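Local coordinates for protein Myo-inositol phosphohydrolase (Mitsuokella multacida, PDB 4WU3) that probably removes phosphate from myo-inositol hexakisphosphate and related inositol phosphates as a PTP-like phytase, and binds inositol-(1,3,4,5)-tetrakisphosphate, at residues A394-P406 / T492-Y504. The protein carries 2 engineered substitutions. Residues are numbered along the deposited sequence; the frame is centred on the assembly and turned at random.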
loop_
_atom_site.group_PDB
_atom_site.type_symbol
_atom_site.label_atom_id
_atom_site.label_comp_id
_atom_site.label_asym_id
_atom_site.label_seq_id
_atom_site.Cartn_x
_atom_site.Cartn_y
_atom_site.Cartn_z
ATOM N N ALA A 394 7.742 38.305 -17.968
ATOM C CA ALA A 394 6.554 37.496 -17.781
ATOM C C ALA A 394 5.611 37.681 -18.959
ATOM O O ALA A 394 5.858 38.499 -19.843
ATOM C CB ALA A 394 5.854 37.888 -16.489
ATOM N N GLU A 395 4.532 36.911 -18.975
ATOM C CA GLU A 395 3.504 37.093 -19.980
ATOM C C GLU A 395 2.979 38.524 -19.922
ATOM O O GLU A 395 3.073 39.183 -18.888
ATOM C CB GLU A 395 2.363 36.107 -19.757
ATOM C CG GLU A 395 1.304 36.158 -20.839
ATOM C CD GLU A 395 1.821 35.665 -22.168
ATOM O OE1 GLU A 395 1.840 34.445 -22.408
ATOM O OE2 GLU A 395 2.215 36.502 -22.990
ATOM N N PHE A 396 2.431 39.000 -21.036
ATOM C CA PHE A 396 1.927 40.375 -21.132
ATOM C C PHE A 396 0.473 40.435 -21.602
ATOM O O PHE A 396 0.070 39.743 -22.544
ATOM C CB PHE A 396 2.799 41.218 -22.083
ATOM C CG PHE A 396 3.113 40.542 -23.393
ATOM C CD1 PHE A 396 2.181 40.510 -24.414
ATOM C CD2 PHE A 396 4.342 39.935 -23.597
ATOM C CE1 PHE A 396 2.463 39.883 -25.615
ATOM C CE2 PHE A 396 4.643 39.307 -24.797
ATOM C CZ PHE A 396 3.700 39.287 -25.811
ATOM N N SER A 397 -0.308 41.268 -20.921
ATOM C CA SER A 397 -1.610 41.671 -21.397
ATOM C C SER A 397 -1.404 42.683 -22.529
ATOM O O SER A 397 -0.273 43.090 -22.800
ATOM C CB SER A 397 -2.357 42.353 -20.268
ATOM O OG SER A 397 -1.609 43.458 -19.810
ATOM N N ASN A 398 -2.497 43.120 -23.153
ATOM C CA ASN A 398 -2.429 44.149 -24.197
ATOM C C ASN A 398 -1.773 45.426 -23.705
ATOM O O ASN A 398 -0.901 45.992 -24.359
ATOM C CB ASN A 398 -3.817 44.502 -24.722
ATOM C CG ASN A 398 -3.770 45.586 -25.788
ATOM O OD1 ASN A 398 -2.871 45.601 -26.629
ATOM N ND2 ASN A 398 -4.716 46.516 -25.739
ATOM N N GLY A 399 -2.209 45.878 -22.540
ATOM C CA GLY A 399 -1.696 47.105 -21.958
ATOM C C GLY A 399 -0.213 47.028 -21.708
ATOM O O GLY A 399 0.486 48.027 -21.811
ATOM N N GLU A 400 0.267 45.847 -21.347
ATOM C CA GLU A 400 1.679 45.692 -21.038
ATOM C C GLU A 400 2.479 45.596 -22.323
ATOM O O GLU A 400 3.611 46.049 -22.388
ATOM C CB GLU A 400 1.907 44.481 -20.152
ATOM C CG GLU A 400 1.399 44.695 -18.740
ATOM C CD GLU A 400 1.258 43.405 -17.977
ATOM O OE1 GLU A 400 0.537 42.504 -18.458
ATOM O OE2 GLU A 400 1.862 43.300 -16.892
ATOM N N LEU A 401 1.884 45.030 -23.358
ATOM C CA LEU A 401 2.562 45.024 -24.641
ATOM C C LEU A 401 2.736 46.457 -25.139
ATOM O O LEU A 401 3.799 46.807 -25.654
ATOM C CB LEU A 401 1.813 44.203 -25.677
ATOM C CG LEU A 401 2.482 44.224 -27.049
ATOM C CD1 LEU A 401 3.846 43.557 -27.023
ATOM C CD2 LEU A 401 1.581 43.553 -28.063
ATOM N N GLN A 402 1.709 47.283 -24.964
ATOM C CA GLN A 402 1.785 48.684 -25.408
ATOM C C GLN A 402 2.923 49.411 -24.705
ATOM O O GLN A 402 3.604 50.228 -25.317
ATOM C CB GLN A 402 0.465 49.434 -25.176
ATOM C CG GLN A 402 -0.730 48.849 -25.920
ATOM C CD GLN A 402 -0.536 48.820 -27.433
ATOM O OE1 GLN A 402 -0.003 49.758 -28.024
ATOM N NE2 GLN A 402 -0.975 47.742 -28.061
ATOM N N ALA A 403 3.139 49.117 -23.429
ATOM C CA ALA A 403 4.218 49.759 -22.685
ATOM C C ALA A 403 5.607 49.278 -23.124
ATOM O O ALA A 403 6.568 50.046 -23.089
ATOM C CB ALA A 403 4.035 49.539 -21.194
ATOM N N MET A 404 5.716 48.010 -23.519
ATOM C CA MET A 404 6.999 47.455 -23.974
ATOM C C MET A 404 7.431 48.056 -25.303
ATOM O O MET A 404 8.616 48.222 -25.568
ATOM C CB MET A 404 6.889 45.960 -24.197
ATOM C CG MET A 404 6.880 45.111 -22.951
ATOM S SD MET A 404 6.740 43.368 -23.391
ATOM C CE MET A 404 7.941 43.256 -24.699
ATOM N N LEU A 405 6.452 48.348 -26.144
ATOM C CA LEU A 405 6.714 48.752 -27.517
ATOM C C LEU A 405 7.713 49.894 -27.668
ATOM O O LEU A 405 8.693 49.747 -28.377
ATOM C CB LEU A 405 5.408 49.116 -28.213
ATOM C CG LEU A 405 4.695 47.922 -28.834
ATOM C CD1 LEU A 405 3.308 48.334 -29.300
ATOM C CD2 LEU A 405 5.525 47.381 -29.990
ATOM N N PRO A 406 7.458 51.043 -27.026
ATOM C CA PRO A 406 8.391 52.157 -27.208
ATOM C C PRO A 406 9.768 51.853 -26.643
ATOM O O PRO A 406 10.767 52.306 -27.193
ATOM C CB PRO A 406 7.738 53.312 -26.431
ATOM C CG PRO A 406 6.787 52.663 -25.487
ATOM C CD PRO A 406 6.323 51.403 -26.160
ATOM N N THR A 492 -5.371 35.194 -29.955
ATOM C CA THR A 492 -4.134 34.497 -29.618
ATOM C C THR A 492 -3.099 35.577 -29.369
ATOM O O THR A 492 -3.309 36.740 -29.739
ATOM C CB THR A 492 -3.616 33.569 -30.742
ATOM O OG1 THR A 492 -3.305 34.328 -31.917
ATOM C CG2 THR A 492 -4.638 32.534 -31.089
ATOM N N GLU A 493 -1.991 35.209 -28.734
ATOM C CA GLU A 493 -0.909 36.168 -28.510
ATOM C C GLU A 493 -0.294 36.578 -29.839
ATOM O O GLU A 493 0.114 37.730 -30.024
ATOM C CB GLU A 493 0.176 35.584 -27.609
ATOM C CG GLU A 493 1.408 36.467 -27.525
ATOM C CD GLU A 493 2.337 36.092 -26.383
ATOM O OE1 GLU A 493 1.847 35.895 -25.242
ATOM O OE2 GLU A 493 3.565 36.023 -26.624
ATOM N N GLN A 494 -0.216 35.624 -30.757
ATOM C CA GLN A 494 0.335 35.899 -32.070
ATOM C C GLN A 494 -0.447 37.001 -32.766
ATOM O O GLN A 494 0.151 37.943 -33.285
ATOM C CB GLN A 494 0.326 34.652 -32.936
ATOM C CG GLN A 494 0.588 34.968 -34.393
ATOM C CD GLN A 494 1.022 33.754 -35.165
ATOM O OE1 GLN A 494 0.633 32.630 -34.853
ATOM N NE2 GLN A 494 1.835 33.972 -36.184
ATOM N N GLN A 495 -1.777 36.872 -32.771
ATOM C CA GLN A 495 -2.652 37.893 -33.340
ATOM C C GLN A 495 -2.401 39.225 -32.686
ATOM O O GLN A 495 -2.232 40.223 -33.372
ATOM C CB GLN A 495 -4.122 37.519 -33.165
ATOM C CG GLN A 495 -4.583 36.419 -34.096
ATOM C CD GLN A 495 -5.999 35.960 -33.818
ATOM O OE1 GLN A 495 -6.408 35.784 -32.666
ATOM N NE2 GLN A 495 -6.763 35.767 -34.879
ATOM N N LEU A 496 -2.367 39.246 -31.355
ATOM C CA LEU A 496 -2.048 40.478 -30.633
ATOM C C LEU A 496 -0.691 41.066 -31.044
ATOM O O LEU A 496 -0.581 42.264 -31.302
ATOM C CB LEU A 496 -2.058 40.239 -29.118
ATOM C CG LEU A 496 -1.695 41.472 -28.272
ATOM C CD1 LEU A 496 -2.670 42.612 -28.541
ATOM C CD2 LEU A 496 -1.670 41.116 -26.789
ATOM N N VAL A 497 0.341 40.231 -31.082
ATOM C CA VAL A 497 1.690 40.711 -31.372
ATOM C C VAL A 497 1.823 41.233 -32.809
ATOM O O VAL A 497 2.412 42.285 -33.045
ATOM C CB VAL A 497 2.740 39.607 -31.113
ATOM C CG1 VAL A 497 4.044 39.933 -31.811
ATOM C CG2 VAL A 497 2.971 39.448 -29.616
ATOM N N GLU A 498 1.259 40.512 -33.770
ATOM C CA GLU A 498 1.446 40.884 -35.174
ATOM C C GLU A 498 0.654 42.136 -35.523
ATOM O O GLU A 498 1.149 43.024 -36.212
ATOM C CB GLU A 498 1.104 39.714 -36.084
ATOM C CG GLU A 498 2.134 38.591 -35.976
ATOM C CD GLU A 498 1.802 37.375 -36.819
ATOM O OE1 GLU A 498 0.692 37.311 -37.387
ATOM O OE2 GLU A 498 2.652 36.470 -36.912
ATOM N N LYS A 499 -0.558 42.211 -34.989
ATOM C CA LYS A 499 -1.398 43.407 -35.046
ATOM C C LYS A 499 -0.634 44.663 -34.608
ATOM O O LYS A 499 -0.910 45.757 -35.095
ATOM C CB LYS A 499 -2.628 43.162 -34.154
ATOM C CG LYS A 499 -3.515 44.350 -33.823
ATOM C CD LYS A 499 -4.588 43.920 -32.827
ATOM C CE LYS A 499 -5.448 45.081 -32.352
ATOM N NZ LYS A 499 -6.262 44.714 -31.158
ATOM N N ASN A 500 0.315 44.513 -33.685
ATOM C CA ASN A 500 1.119 45.650 -33.208
ATOM C C ASN A 500 2.489 45.769 -33.884
ATOM O O ASN A 500 3.391 46.437 -33.375
ATOM C CB ASN A 500 1.277 45.600 -31.683
ATOM C CG ASN A 500 0.034 46.096 -30.957
ATOM O OD1 ASN A 500 -0.159 47.298 -30.775
ATOM N ND2 ASN A 500 -0.820 45.171 -30.554
ATOM N N GLY A 501 2.636 45.117 -35.034
ATOM C CA GLY A 501 3.798 45.328 -35.895
ATOM C C GLY A 501 5.058 44.572 -35.503
ATOM O O GLY A 501 6.161 44.943 -35.908
ATOM N N LEU A 502 4.909 43.506 -34.722
ATOM C CA LEU A 502 6.055 42.697 -34.329
ATOM C C LEU A 502 5.934 41.297 -34.898
ATOM O O LEU A 502 4.852 40.870 -35.278
ATOM C CB LEU A 502 6.166 42.619 -32.805
ATOM C CG LEU A 502 6.212 43.945 -32.055
ATOM C CD1 LEU A 502 6.104 43.705 -30.558
ATOM C CD2 LEU A 502 7.484 44.705 -32.377
ATOM N N HIS A 503 7.049 40.586 -34.954
ATOM C CA HIS A 503 7.041 39.196 -35.386
ATOM C C HIS A 503 6.832 38.259 -34.213
ATOM O O HIS A 503 7.031 38.628 -33.060
ATOM C CB HIS A 503 8.355 38.853 -36.071
ATOM C CG HIS A 503 8.670 39.736 -37.232
ATOM N ND1 HIS A 503 9.221 40.989 -37.092
ATOM C CD2 HIS A 503 8.512 39.546 -38.556
ATOM C CE1 HIS A 503 9.385 41.535 -38.283
ATOM N NE2 HIS A 503 8.964 40.679 -39.190
ATOM N N TYR A 504 6.453 37.029 -34.518
ATOM C CA TYR A 504 6.118 36.083 -33.480
ATOM C C TYR A 504 6.715 34.724 -33.775
ATOM O O TYR A 504 6.687 34.263 -34.902
ATOM C CB TYR A 504 4.600 35.968 -33.354
ATOM C CG TYR A 504 4.107 34.966 -32.331
ATOM C CD1 TYR A 504 3.994 35.314 -30.985
ATOM C CD2 TYR A 504 3.726 33.687 -32.710
ATOM C CE1 TYR A 504 3.533 34.409 -30.045
ATOM C CE2 TYR A 504 3.256 32.776 -31.789
ATOM C CZ TYR A 504 3.158 33.139 -30.456
ATOM O OH TYR A 504 2.692 32.231 -29.524
HETATM O O HOH W 1 -0.325 37.686 -24.612
HETATM O O HOH W 2 -3.337 45.929 -29.353
#
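Asn-500, just past helix 493-499, meets four residues of helix 398-406. Its CB touches Leu-405 CD1 and Leu-401 CD2, each at 4.2 Å. A chi1 of -78° sets CG anti to the carbonyl carbon and carries the amide toward Gln-402 and Leu-401. OD1 accepts a fairly straight bond from Gln-402 NE2 at 2.9 Å, which stands above the Asn-500 carbonyl plane, the two amides being turned 56° apart. ND2 donates to Leu-496 O at 3.0 Å, back into its own helix, and to a water that in turn donates to Asn-398 OD1. Cutting this side chain back to an alanine would probably cost Gln-402 NE2 its acceptor OD1 and the water its donor ND2, and open a gap against Leu-401. A Schellman motif with Gly-501 as C-prime residue ends helix 493-499, and the chain runs on into strand 503-509, an outermost strand of the five-stranded mixed sheet of the PTP-like phytase fold; the axes of 398-406 and 493-499 cross at -35°. Leu-401 CD2 meets Leu-496 CG tip to tip at 3.9 Å, while Leu-502 CD1 packs on Leu-405 CD2 at 3.8 Å. Farther along, Val-497 CG2 touches the edge of the Phe-396 ring (CZ, 3.9 Å), and the Glu-493 side chain crosses Phe-396 at about a right angle, with OE2 3.4 Å from CZ. Glu-493 OE2 is hydrogen-bonded to His-539, and the side chain of Glu-395, about 8 Å from a bound inositol tetrakisphosphate, forms a salt bridge with Arg-422.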